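PDB 2YZ8: obscurin from Homo sapiens, which probably serves as a giant scaffold and signalling protein of striated muscle, joining many Ig-like modules to RhoGEF and kinase domains. Local coordinates for residues A25-C30 against E64-N69; D17-E22 against T90-A95; W41-N46 against G76-S81. All coordinates share one frame; numbering follows the deposited sequence.

Interaction 1. Residues A25-C30 against E64-N69; sequences AATLRC and ELVVRN
The carbonyl oxygen A26 O is gripped twice from the opposite strand: V67 N donates to it at 2.8 Å, in the carbonyl plane, and V66 CA adds a weaker CA-H...O contact, 3.3 Å from A26 O. L65 N reaches L28 O likewise, and the return bonds, from A26 N to V67 O and from L28 N to L65 O, complete two hydrogen-bonded pairs of an antiparallel ladder whose segments run at 166°. A26, L28, L65 and V67 turn their side chains to the inner face. There L28 and L65 lie side by side and point the same way, with CD2 of L28 4.1 Å from CD2 of L65; Y78 of strand 76-82 packs against L28, L65 and V67. The other face carries T27, R29, E64 and V66. CG2 of T27 presses on the aliphatic part of E64, 3.4 Å from E64 CG, and lies over the centre of the R29 guanidinium face. T27 OG1 stands beside the backbone N (chi1 -57°), which leaves CG2 anti to that N; OG1 meets a water 3.1 Å away, which donates to E64 OE1 at 2.7 Å and bridges the strands. R29 NE is 4.4 Å from E64 OE2, which lies well out of the guanidinium plane, so any attraction is probably one of charge alone, with no N-H aimed at the oxygen. E64 OE1 also makes a long, weak ion pair with R57 on strand 54-59. Two adjoining central strands, apolar toward the core and mostly polar outside, form the B-E pairing of an immunoglobulin sandwich.

Interaction 2. Residues D17-E22 against T90-A95; sequences DLEVLE and TLTVTA
D17 OD2 accepts from T90 N at 2.8 Å in a nearly straight bond (169°) that arrives on the anti side, 22° out of the carboxylate plane. From there a parallel ladder runs on: L18 N to T90 O, T92 N to L18 O (2.8 Å), V20 N to T92 O, T94 N to V20 O and E22 N to T94 O. L18, V20, L91 and V93 lie on the inner face. CD1 of L91 meets L18 CD1 at 3.8 Å and V20 CG2 at 4.0 Å; L18 gets there with an almost eclipsed chi1 of 9°. On the outer face T94 OG1 gives a weak bond to E19 OE1 (3.3 Å). A water donates to L18 O at 2.9 Å and also bonds T90 OG1 and T92 OG1, binding the outer rim of the ladder. Further out, L70 backs both V20 and L91, A26 and Y78 pack on L91, and L28 supports L18, so the edge strand is seated on the core. Strand 18-21 running parallel to the last strand is the A'-G pairing found in I-set, as in V-set, immunoglobulin domains.

Interaction 3. Residues W41-N46 against G76-S81; sequences WCYGNN and GRYSCS
W41 and Y43, the two residues most covered here, lie on the same face of the strand pair, with Y78 and C80 across from them. The six-membered ring of W41 takes C80 on one face: CB stands 3.8 Å from its centroid in a CH-pi contact, and SG sits 3.9 Å from the same centroid, 20° off the normal. C80 SG is anti to the backbone N (chi1 -170°), which carries the sulfur over the indole. Y43 sets its CD1 3.3 Å from Y78 CZ, over one face of the Y78 ring and displaced toward its rim, the two planes inclined at 43°. Y43 OH bonds S75 O, and Y78 OH bonds D74 O in a tyrosine corner. With an alanine in place of Y78, the face beneath Y43 CD1 would probably become a gap and D74 O would lose its mate. S79 and C42 exchange backbone bonds, C42 N to S79 O at 2.8 Å, while S79 OG bonds S88 OG and a water that donates to G44 O at 2.6 Å. G44 N, inside a type II' turn from Y43 to N46, closes the ladder on R77 O. C80 SG and C30 SG stand 4.1 Å apart, too far for a disulfide, so in this crystal the contact joining C30, C80 and W41 rests on sulfur-aromatic and apolar packing rather than on a covalent bridge.

Strand 18-21 follows the first short strand, 11-13, and interaction 2 pairs it with the end of strand 85-94, closing a loop that spans nearly the whole domain. Interactions 1 and 3 both lie within that loop and cross each other: 25-30, 41-46, 64-69 and 76-81 alternate along the chain, as expected for a Greek-key sandwich. Interaction 1 belongs to the four-stranded sheet; interactions 2 and 3 belong to the five-stranded one, where strands 76-82 and 85-94 are neighbours. Across the sandwich, interaction 1 faces both others, while a probable hydrogen bond from L91 N to G76 O joins interactions 2 and 3 within one sheet.

Interaction 1. Residues A25-C30 against E64-N69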
ATOM      1  N   ALA A  25       7.654   6.224  -8.347  1.00 24.81           N
ATOM      2  CA  ALA A  25       6.845   6.134  -7.143  1.00 24.43           C
ATOM      3  C   ALA A  25       5.813   5.045  -7.369  1.00 24.19           C
ATOM      4  O   ALA A  25       5.213   4.963  -8.440  1.00 24.58           O
ATOM      5  CB  ALA A  25       6.169   7.463  -6.843  1.00 24.70           C
ATOM      6  N   ALA A  26       5.628   4.193  -6.368  1.00 23.73           N
ATOM      7  CA  ALA A  26       4.620   3.143  -6.429  1.00 23.03           C
ATOM      8  C   ALA A  26       3.378   3.599  -5.677  1.00 22.40           C
ATOM      9  O   ALA A  26       3.475   4.028  -4.531  1.00 22.41           O
ATOM     10  CB  ALA A  26       5.164   1.861  -5.828  1.00 23.01           C
ATOM     11  N   THR A  27       2.220   3.524  -6.329  1.00 21.65           N
ATOM     12  CA  THR A  27       0.953   3.831  -5.666  1.00 21.12           C
ATOM     13  C   THR A  27       0.112   2.572  -5.481  1.00 20.69           C
ATOM     14  O   THR A  27      -0.441   2.037  -6.444  1.00 20.89           O
ATOM     15  CB  THR A  27       0.137   4.905  -6.415  1.00 20.91           C
ATOM     16  OG1 THR A  27       0.917   6.097  -6.544  1.00 21.05           O
ATOM     17  CG2 THR A  27      -1.134   5.229  -5.649  1.00 20.83           C
ATOM     18  N   LEU A  28       0.028   2.112  -4.235  1.00 20.09           N
ATOM     19  CA  LEU A  28      -0.780   0.952  -3.878  1.00 19.71           C
ATOM     20  C   LEU A  28      -2.163   1.411  -3.432  1.00 19.16           C
ATOM     21  O   LEU A  28      -2.289   2.222  -2.509  1.00 18.53           O
ATOM     22  CB  LEU A  28      -0.097   0.145  -2.775  1.00 20.10           C
ATOM     23  CG  LEU A  28       1.129  -0.678  -3.183  1.00 21.29           C
ATOM     24  CD1 LEU A  28       2.229   0.168  -3.818  1.00 22.77           C
ATOM     25  CD2 LEU A  28       1.668  -1.388  -1.969  1.00 22.36           C
ATOM     26  N   ARG A  29      -3.195   0.892  -4.092  1.00 18.46           N
ATOM     27  CA  ARG A  29      -4.566   1.348  -3.855  1.00 18.06           C
ATOM     28  C   ARG A  29      -5.505   0.209  -3.476  1.00 17.80           C
ATOM     29  O   ARG A  29      -5.465  -0.865  -4.079  1.00 17.41           O
ATOM     30  CB  ARG A  29      -5.120   2.040  -5.100  1.00 17.95           C
ATOM     31  CG  ARG A  29      -4.449   3.350  -5.473  1.00 18.33           C
ATOM     32  CD  ARG A  29      -5.107   3.930  -6.710  1.00 19.52           C
ATOM     33  NE  ARG A  29      -4.630   5.273  -7.028  1.00 21.10           N
ATOM     34  CZ  ARG A  29      -3.658   5.544  -7.895  1.00 21.91           C
ATOM     35  NH1 ARG A  29      -3.302   6.802  -8.115  1.00 22.65           N
ATOM     36  NH2 ARG A  29      -3.033   4.562  -8.539  1.00 22.60           N
ATOM     37  N   CYS A  30      -6.356   0.458  -2.483  1.00 17.25           N
ATOM     38  CA  CYS A  30      -7.460  -0.443  -2.164  1.00 17.28           C
ATOM     39  C   CYS A  30      -8.681   0.353  -1.709  1.00 16.93           C
ATOM     40  O   CYS A  30      -8.611   1.576  -1.558  1.00 17.30           O
ATOM     41  CB  CYS A  30      -7.056  -1.506  -1.129  1.00 16.97           C
ATOM     42  SG  CYS A  30      -6.516  -0.863   0.471  1.00 18.20           S
ATOM     43  N   GLU A  64      -4.738   4.716  -0.193  1.00 19.70           N
ATOM     44  CA  GLU A  64      -3.591   4.844  -1.076  1.00 18.50           C
ATOM     45  C   GLU A  64      -2.291   4.887  -0.265  1.00 17.44           C
ATOM     46  O   GLU A  64      -2.187   5.632   0.716  1.00 17.35           O
ATOM     47  CB  GLU A  64      -3.765   6.117  -1.904  1.00 18.57           C
ATOM     48  CG  GLU A  64      -2.678   6.410  -2.913  1.00 19.11           C
ATOM     49  CD  GLU A  64      -2.898   7.728  -3.639  1.00 18.95           C
ATOM     50  OE1 GLU A  64      -1.904   8.339  -4.079  1.00 19.84           O
ATOM     51  OE2 GLU A  64      -4.065   8.155  -3.772  1.00 20.03           O
ATOM     52  N   LEU A  65      -1.317   4.077  -0.676  1.00 15.85           N
ATOM     53  CA  LEU A  65       0.043   4.140  -0.134  1.00 14.30           C
ATOM     54  C   LEU A  65       1.011   4.501  -1.250  1.00 13.54           C
ATOM     55  O   LEU A  65       1.095   3.809  -2.269  1.00 13.30           O
ATOM     56  CB  LEU A  65       0.473   2.808   0.510  1.00 14.31           C
ATOM     57  CG  LEU A  65       1.952   2.676   0.917  1.00 13.27           C
ATOM     58  CD1 LEU A  65       2.260   3.456   2.195  1.00 12.85           C
ATOM     59  CD2 LEU A  65       2.373   1.213   1.063  1.00 13.49           C
ATOM     60  N   VAL A  66       1.741   5.588  -1.047  1.00 12.46           N
ATOM     61  CA  VAL A  66       2.742   6.019  -1.999  1.00 11.99           C
ATOM     62  C   VAL A  66       4.112   5.644  -1.446  1.00 11.84           C
ATOM     63  O   VAL A  66       4.469   6.015  -0.329  1.00 11.27           O
ATOM     64  CB  VAL A  66       2.639   7.540  -2.303  1.00 11.72           C
ATOM     65  CG1 VAL A  66       3.611   7.937  -3.403  1.00 11.28           C
ATOM     66  CG2 VAL A  66       1.219   7.897  -2.718  1.00 11.51           C
ATOM     67  N   VAL A  67       4.850   4.867  -2.230  1.00 12.16           N
ATOM     68  CA  VAL A  67       6.216   4.486  -1.899  1.00 12.73           C
ATOM     69  C   VAL A  67       7.115   5.296  -2.820  1.00 13.25           C
ATOM     70  O   VAL A  67       7.195   5.016  -4.014  1.00 13.66           O
ATOM     71  CB  VAL A  67       6.461   2.973  -2.127  1.00 12.65           C
ATOM     72  CG1 VAL A  67       7.813   2.559  -1.560  1.00 12.54           C
ATOM     73  CG2 VAL A  67       5.348   2.143  -1.504  1.00 12.53           C
ATOM     74  N   ARG A  68       7.771   6.310  -2.269  1.00 13.95           N
ATOM     75  CA  ARG A  68       8.582   7.226  -3.062  1.00 14.49           C
ATOM     76  C   ARG A  68      10.014   6.714  -3.225  1.00 14.86           C
ATOM     77  O   ARG A  68      10.449   5.831  -2.481  1.00 14.94           O
ATOM     78  CB  ARG A  68       8.552   8.627  -2.449  1.00 14.63           C
ATOM     79  CG  ARG A  68       7.212   9.329  -2.639  1.00 15.39           C
ATOM     80  CD  ARG A  68       7.107  10.606  -1.831  1.00 18.11           C
ATOM     81  NE  ARG A  68       6.801  10.330  -0.430  1.00 19.19           N
ATOM     82  CZ  ARG A  68       6.163  11.166   0.380  1.00 19.26           C
ATOM     83  NH1 ARG A  68       5.737  12.342  -0.060  1.00 20.29           N
ATOM     84  NH2 ARG A  68       5.940  10.816   1.637  1.00 20.08           N
ATOM     85  N   ASN A  69      10.727   7.265  -4.209  1.00 15.17           N
ATOM     86  CA  ASN A  69      12.109   6.871  -4.524  1.00 15.79           C
ATOM     87  C   ASN A  69      12.314   5.350  -4.546  1.00 16.25           C
ATOM     88  O   ASN A  69      13.139   4.807  -3.797  1.00 16.35           O
ATOM     89  CB  ASN A  69      13.105   7.546  -3.567  1.00 15.67           C
ATOM     90  CG  ASN A  69      13.096   9.067  -3.674  1.00 16.09           C
ATOM     91  OD1 ASN A  69      12.052   9.709  -3.562  1.00 16.21           O
ATOM     92  ND2 ASN A  69      14.273   9.651  -3.878  1.00 16.75           N
TER
HETATM   93  O   HOH W   1      -0.305   8.953  -6.188  1.00 46.62           O

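Interaction 2. Residues D17-E22 against T90-A95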
ATOM      1  N   ASP A  17      -1.453  -6.710  -7.150  1.00 23.93           N
ATOM      2  CA  ASP A  17      -0.030  -6.888  -7.435  1.00 24.19           C
ATOM      3  C   ASP A  17       0.410  -5.886  -8.494  1.00 24.22           C
ATOM      4  O   ASP A  17      -0.249  -5.746  -9.525  1.00 24.47           O
ATOM      5  CB  ASP A  17       0.248  -8.300  -7.967  1.00 24.27           C
ATOM      6  CG  ASP A  17       0.010  -9.387  -6.931  1.00 25.00           C
ATOM      7  OD1 ASP A  17      -0.344 -10.513  -7.340  1.00 26.08           O
ATOM      8  OD2 ASP A  17       0.188  -9.138  -5.719  1.00 24.83           O
ATOM      9  N   LEU A  18       1.525  -5.204  -8.247  1.00 23.87           N
ATOM     10  CA  LEU A  18       2.063  -4.244  -9.216  1.00 23.86           C
ATOM     11  C   LEU A  18       3.526  -4.445  -9.577  1.00 23.34           C
ATOM     12  O   LEU A  18       4.309  -4.978  -8.792  1.00 23.14           O
ATOM     13  CB  LEU A  18       1.840  -2.791  -8.774  1.00 24.01           C
ATOM     14  CG  LEU A  18       1.321  -2.364  -7.407  1.00 24.77           C
ATOM     15  CD1 LEU A  18       2.199  -2.854  -6.266  1.00 26.11           C
ATOM     16  CD2 LEU A  18       1.225  -0.842  -7.395  1.00 24.14           C
ATOM     17  N   GLU A  19       3.871  -3.997 -10.780  1.00 23.04           N
ATOM     18  CA  GLU A  19       5.245  -3.985 -11.266  1.00 23.14           C
ATOM     19  C   GLU A  19       5.586  -2.569 -11.720  1.00 22.80           C
ATOM     20  O   GLU A  19       4.932  -2.025 -12.608  1.00 22.58           O
ATOM     21  CB  GLU A  19       5.422  -4.977 -12.417  1.00 23.07           C
ATOM     22  CG  GLU A  19       6.863  -5.104 -12.894  1.00 24.60           C
ATOM     23  CD  GLU A  19       6.992  -5.830 -14.224  1.00 26.71           C
ATOM     24  OE1 GLU A  19       7.457  -5.197 -15.198  1.00 28.27           O
ATOM     25  OE2 GLU A  19       6.638  -7.028 -14.300  1.00 28.01           O
ATOM     26  N   VAL A  20       6.604  -1.979 -11.101  1.00 22.74           N
ATOM     27  CA  VAL A  20       6.965  -0.580 -11.347  1.00 22.87           C
ATOM     28  C   VAL A  20       8.468  -0.467 -11.600  1.00 22.91           C
ATOM     29  O   VAL A  20       9.250  -1.230 -11.032  1.00 22.56           O
ATOM     30  CB  VAL A  20       6.576   0.324 -10.141  1.00 22.73           C
ATOM     31  CG1 VAL A  20       6.931   1.785 -10.407  1.00 23.48           C
ATOM     32  CG2 VAL A  20       5.091   0.208  -9.823  1.00 22.62           C
ATOM     33  N   LEU A  21       8.857   0.482 -12.451  1.00 22.91           N
ATOM     34  CA  LEU A  21      10.270   0.781 -12.701  1.00 23.09           C
ATOM     35  C   LEU A  21      10.961   1.345 -11.462  1.00 23.04           C
ATOM     36  O   LEU A  21      10.345   2.054 -10.663  1.00 23.15           O
ATOM     37  CB  LEU A  21      10.431   1.773 -13.864  1.00 23.11           C
ATOM     38  CG  LEU A  21      10.376   1.346 -15.342  1.00 23.99           C
ATOM     39  CD1 LEU A  21      11.232   0.107 -15.629  1.00 23.59           C
ATOM     40  CD2 LEU A  21       8.942   1.137 -15.829  1.00 24.85           C
ATOM     41  N   GLU A  22      12.245   1.029 -11.326  1.00 23.10           N
ATOM     42  CA  GLU A  22      13.124   1.614 -10.315  1.00 23.42           C
ATOM     43  C   GLU A  22      13.140   3.144 -10.439  1.00 23.47           C
ATOM     44  O   GLU A  22      13.069   3.679 -11.548  1.00 23.49           O
ATOM     45  CB  GLU A  22      14.540   1.066 -10.510  1.00 23.41           C
ATOM     46  CG  GLU A  22      15.505   1.312  -9.358  1.00 23.88           C
ATOM     47  CD  GLU A  22      16.933   0.882  -9.671  1.00 24.06           C
ATOM     48  OE1 GLU A  22      17.222   0.499 -10.829  1.00 25.05           O
ATOM     49  OE2 GLU A  22      17.777   0.932  -8.750  1.00 25.25           O
ATOM     50  N   THR A  90       1.799  -7.911  -3.785  1.00 21.80           N
ATOM     51  CA  THR A  90       3.238  -7.717  -3.915  1.00 22.51           C
ATOM     52  C   THR A  90       3.597  -6.592  -4.875  1.00 22.35           C
ATOM     53  O   THR A  90       2.912  -6.356  -5.874  1.00 22.82           O
ATOM     54  CB  THR A  90       3.977  -8.993  -4.369  1.00 22.66           C
ATOM     55  OG1 THR A  90       3.463  -9.416  -5.635  1.00 24.00           O
ATOM     56  CG2 THR A  90       3.816 -10.110  -3.350  1.00 23.49           C
ATOM     57  N   LEU A  91       4.689  -5.913  -4.555  1.00 21.91           N
ATOM     58  CA  LEU A  91       5.272  -4.912  -5.421  1.00 21.64           C
ATOM     59  C   LEU A  91       6.547  -5.473  -6.032  1.00 21.36           C
ATOM     60  O   LEU A  91       7.451  -5.885  -5.311  1.00 21.14           O
ATOM     61  CB  LEU A  91       5.576  -3.649  -4.611  1.00 21.34           C
ATOM     62  CG  LEU A  91       6.417  -2.513  -5.212  1.00 21.78           C
ATOM     63  CD1 LEU A  91       5.838  -1.983  -6.524  1.00 21.64           C
ATOM     64  CD2 LEU A  91       6.542  -1.391  -4.189  1.00 21.73           C
ATOM     65  N   THR A  92       6.604  -5.508  -7.360  1.00 21.57           N
ATOM     66  CA  THR A  92       7.804  -5.938  -8.077  1.00 21.73           C
ATOM     67  C   THR A  92       8.484  -4.699  -8.648  1.00 22.04           C
ATOM     68  O   THR A  92       7.832  -3.851  -9.261  1.00 21.91           O
ATOM     69  CB  THR A  92       7.464  -6.967  -9.194  1.00 21.81           C
ATOM     70  OG1 THR A  92       6.898  -8.136  -8.597  1.00 21.32           O
ATOM     71  CG2 THR A  92       8.708  -7.383  -9.999  1.00 21.98           C
ATOM     72  N   VAL A  93       9.792  -4.587  -8.422  1.00 22.30           N
ATOM     73  CA  VAL A  93      10.560  -3.453  -8.933  1.00 21.90           C
ATOM     74  C   VAL A  93      11.464  -3.922 -10.063  1.00 22.37           C
ATOM     75  O   VAL A  93      12.208  -4.902  -9.914  1.00 22.32           O
ATOM     76  CB  VAL A  93      11.354  -2.740  -7.807  1.00 21.95           C
ATOM     77  CG1 VAL A  93      12.252  -1.631  -8.380  1.00 21.58           C
ATOM     78  CG2 VAL A  93      10.380  -2.159  -6.777  1.00 21.44           C
ATOM     79  N   THR A  94      11.370  -3.235 -11.202  1.00 22.49           N
ATOM     80  CA  THR A  94      12.146  -3.580 -12.400  1.00 22.43           C
ATOM     81  C   THR A  94      13.280  -2.578 -12.571  1.00 22.30           C
ATOM     82  O   THR A  94      13.067  -1.361 -12.462  1.00 22.02           O
ATOM     83  CB  THR A  94      11.237  -3.584 -13.651  1.00 22.77           C
ATOM     84  OG1 THR A  94      10.192  -4.549 -13.474  1.00 23.91           O
ATOM     85  CG2 THR A  94      12.018  -3.923 -14.917  1.00 22.80           C
ATOM     86  N   ALA A  95      14.481  -3.089 -12.839  1.00 22.20           N
ATOM     87  CA  ALA A  95      15.657  -2.235 -12.994  1.00 22.11           C
ATOM     88  C   ALA A  95      15.521  -1.319 -14.205  1.00 22.01           C
ATOM     89  O   ALA A  95      14.998  -1.732 -15.242  1.00 22.13           O
ATOM     90  CB  ALA A  95      16.912  -3.073 -13.101  1.00 21.85           C
TER
HETATM   91  O   HOH W   2       4.237  -7.786  -8.058  1.00 27.42           O

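Interaction 3. Residues W41-N46 against G76-S81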
ATOM      1  N   TRP A  41      -0.932   0.212   7.343  1.00 16.28           N
ATOM      2  CA  TRP A  41      -0.202  -0.369   6.220  1.00 17.18           C
ATOM      3  C   TRP A  41       1.053  -1.078   6.723  1.00 17.88           C
ATOM      4  O   TRP A  41       1.685  -0.629   7.687  1.00 18.07           O
ATOM      5  CB  TRP A  41       0.191   0.717   5.221  1.00 17.41           C
ATOM      6  CG  TRP A  41      -0.955   1.306   4.437  1.00 16.81           C
ATOM      7  CD1 TRP A  41      -1.732   2.369   4.789  1.00 16.39           C
ATOM      8  CD2 TRP A  41      -1.419   0.879   3.148  1.00 16.45           C
ATOM      9  NE1 TRP A  41      -2.659   2.627   3.806  1.00 15.71           N
ATOM     10  CE2 TRP A  41      -2.488   1.726   2.787  1.00 16.62           C
ATOM     11  CE3 TRP A  41      -1.036  -0.140   2.268  1.00 16.81           C
ATOM     12  CZ2 TRP A  41      -3.181   1.587   1.580  1.00 16.61           C
ATOM     13  CZ3 TRP A  41      -1.722  -0.278   1.066  1.00 16.69           C
ATOM     14  CH2 TRP A  41      -2.789   0.580   0.737  1.00 16.41           C
ATOM     15  N   CYS A  42       1.405  -2.182   6.072  1.00 18.61           N
ATOM     16  CA  CYS A  42       2.574  -2.967   6.455  1.00 19.54           C
ATOM     17  C   CYS A  42       3.435  -3.332   5.258  1.00 19.15           C
ATOM     18  O   CYS A  42       2.939  -3.520   4.154  1.00 19.09           O
ATOM     19  CB  CYS A  42       2.155  -4.262   7.148  1.00 19.98           C
ATOM     20  SG  CYS A  42       1.271  -4.017   8.665  1.00 24.50           S
ATOM     21  N   TYR A  43       4.733  -3.440   5.501  1.00 19.14           N
ATOM     22  CA  TYR A  43       5.642  -4.072   4.564  1.00 18.68           C
ATOM     23  C   TYR A  43       6.148  -5.336   5.262  1.00 19.03           C
ATOM     24  O   TYR A  43       6.844  -5.256   6.277  1.00 18.75           O
ATOM     25  CB  TYR A  43       6.771  -3.108   4.219  1.00 18.75           C
ATOM     26  CG  TYR A  43       7.880  -3.683   3.377  1.00 18.37           C
ATOM     27  CD1 TYR A  43       7.654  -4.085   2.060  1.00 17.47           C
ATOM     28  CD2 TYR A  43       9.166  -3.806   3.891  1.00 19.13           C
ATOM     29  CE1 TYR A  43       8.690  -4.612   1.276  1.00 17.49           C
ATOM     30  CE2 TYR A  43      10.200  -4.328   3.124  1.00 18.48           C
ATOM     31  CZ  TYR A  43       9.955  -4.724   1.818  1.00 17.81           C
ATOM     32  OH  TYR A  43      10.985  -5.231   1.062  1.00 18.49           O
ATOM     33  N   GLY A  44       5.779  -6.497   4.720  1.00 19.16           N
ATOM     34  CA  GLY A  44       5.925  -7.763   5.446  1.00 19.29           C
ATOM     35  C   GLY A  44       5.132  -7.686   6.746  1.00 19.16           C
ATOM     36  O   GLY A  44       3.923  -7.397   6.735  1.00 19.40           O
ATOM     37  N   ASN A  45       5.810  -7.906   7.866  1.00 18.64           N
ATOM     38  CA  ASN A  45       5.178  -7.751   9.178  1.00 18.51           C
ATOM     39  C   ASN A  45       5.470  -6.409   9.854  1.00 18.57           C
ATOM     40  O   ASN A  45       5.079  -6.196  11.001  1.00 18.55           O
ATOM     41  CB  ASN A  45       5.566  -8.907  10.098  1.00 18.10           C
ATOM     42  CG  ASN A  45       4.961 -10.223   9.663  1.00 17.79           C
ATOM     43  OD1 ASN A  45       5.654 -11.231   9.570  1.00 17.54           O
ATOM     44  ND2 ASN A  45       3.661 -10.220   9.387  1.00 15.66           N
ATOM     45  N   ASN A  46       6.134  -5.511   9.129  1.00 18.71           N
ATOM     46  CA  ASN A  46       6.513  -4.201   9.655  1.00 19.24           C
ATOM     47  C   ASN A  46       5.467  -3.129   9.358  1.00 19.11           C
ATOM     48  O   ASN A  46       5.197  -2.826   8.199  1.00 18.53           O
ATOM     49  CB  ASN A  46       7.870  -3.775   9.083  1.00 19.62           C
ATOM     50  CG  ASN A  46       8.391  -2.489   9.703  1.00 21.76           C
ATOM     51  OD1 ASN A  46       8.168  -2.224  10.882  1.00 22.68           O
ATOM     52  ND2 ASN A  46       9.113  -1.694   8.912  1.00 23.59           N
ATOM     53  N   GLY A  76       8.483  -6.238  -2.567  1.00 18.94           N
ATOM     54  CA  GLY A  76       8.037  -7.295  -1.659  1.00 19.15           C
ATOM     55  C   GLY A  76       6.554  -7.170  -1.369  1.00 19.49           C
ATOM     56  O   GLY A  76       5.817  -6.491  -2.095  1.00 19.89           O
ATOM     57  N   ARG A  77       6.116  -7.792  -0.283  1.00 19.21           N
ATOM     58  CA  ARG A  77       4.707  -7.811   0.064  1.00 19.26           C
ATOM     59  C   ARG A  77       4.276  -6.643   0.962  1.00 19.09           C
ATOM     60  O   ARG A  77       4.863  -6.397   2.023  1.00 18.76           O
ATOM     61  CB  ARG A  77       4.359  -9.137   0.739  1.00 19.89           C
ATOM     62  CG  ARG A  77       2.893  -9.231   1.137  1.00 19.55           C
ATOM     63  CD  ARG A  77       2.498 -10.670   1.379  1.00 20.99           C
ATOM     64  NE  ARG A  77       2.653 -11.504   0.188  1.00 21.16           N
ATOM     65  CZ  ARG A  77       1.745 -11.621  -0.777  1.00 20.49           C
ATOM     66  NH1 ARG A  77       0.599 -10.951  -0.719  1.00 18.60           N
ATOM     67  NH2 ARG A  77       1.985 -12.418  -1.808  1.00 19.86           N
ATOM     68  N   TYR A  78       3.232  -5.941   0.525  1.00 19.06           N
ATOM     69  CA  TYR A  78       2.607  -4.906   1.328  1.00 19.57           C
ATOM     70  C   TYR A  78       1.183  -5.315   1.675  1.00 20.13           C
ATOM     71  O   TYR A  78       0.553  -6.072   0.938  1.00 20.08           O
ATOM     72  CB  TYR A  78       2.578  -3.590   0.560  1.00 19.32           C
ATOM     73  CG  TYR A  78       3.933  -2.964   0.356  1.00 19.21           C
ATOM     74  CD1 TYR A  78       4.377  -1.936   1.195  1.00 19.17           C
ATOM     75  CD2 TYR A  78       4.762  -3.370  -0.694  1.00 18.63           C
ATOM     76  CE1 TYR A  78       5.621  -1.349   1.013  1.00 18.77           C
ATOM     77  CE2 TYR A  78       6.001  -2.792  -0.887  1.00 18.59           C
ATOM     78  CZ  TYR A  78       6.425  -1.782  -0.032  1.00 18.70           C
ATOM     79  OH  TYR A  78       7.651  -1.212  -0.217  1.00 18.77           O
ATOM     80  N   SER A  79       0.676  -4.795   2.793  1.00 19.97           N
ATOM     81  CA  SER A  79      -0.658  -5.149   3.265  1.00 20.51           C
ATOM     82  C   SER A  79      -1.343  -3.942   3.880  1.00 19.95           C
ATOM     83  O   SER A  79      -0.678  -3.030   4.376  1.00 19.38           O
ATOM     84  CB  SER A  79      -0.584  -6.263   4.303  1.00 20.40           C
ATOM     85  OG  SER A  79       0.009  -7.424   3.745  1.00 24.35           O
ATOM     86  N   CYS A  80      -2.673  -3.950   3.837  1.00 20.00           N
ATOM     87  CA  CYS A  80      -3.476  -2.922   4.497  1.00 19.76           C
ATOM     88  C   CYS A  80      -4.460  -3.624   5.415  1.00 19.90           C
ATOM     89  O   CYS A  80      -4.985  -4.693   5.073  1.00 19.35           O
ATOM     90  CB  CYS A  80      -4.208  -2.043   3.484  1.00 19.49           C
ATOM     91  SG  CYS A  80      -4.983  -0.566   4.222  1.00 21.13           S
ATOM     92  N   SER A  81      -4.686  -3.040   6.590  1.00 19.72           N
ATOM     93  CA  SER A  81      -5.526  -3.669   7.600  1.00 19.96           C
ATOM     94  C   SER A  81      -6.433  -2.677   8.305  1.00 19.76           C
ATOM     95  O   SER A  81      -6.024  -1.557   8.621  1.00 19.52           O
ATOM     96  CB  SER A  81      -4.666  -4.400   8.630  1.00 20.49           C
ATOM     97  OG  SER A  81      -3.912  -3.475   9.388  1.00 22.19           O
TER
HETATM   98  O   HOH W   3       2.528  -7.244   4.490  1.00 25.12           O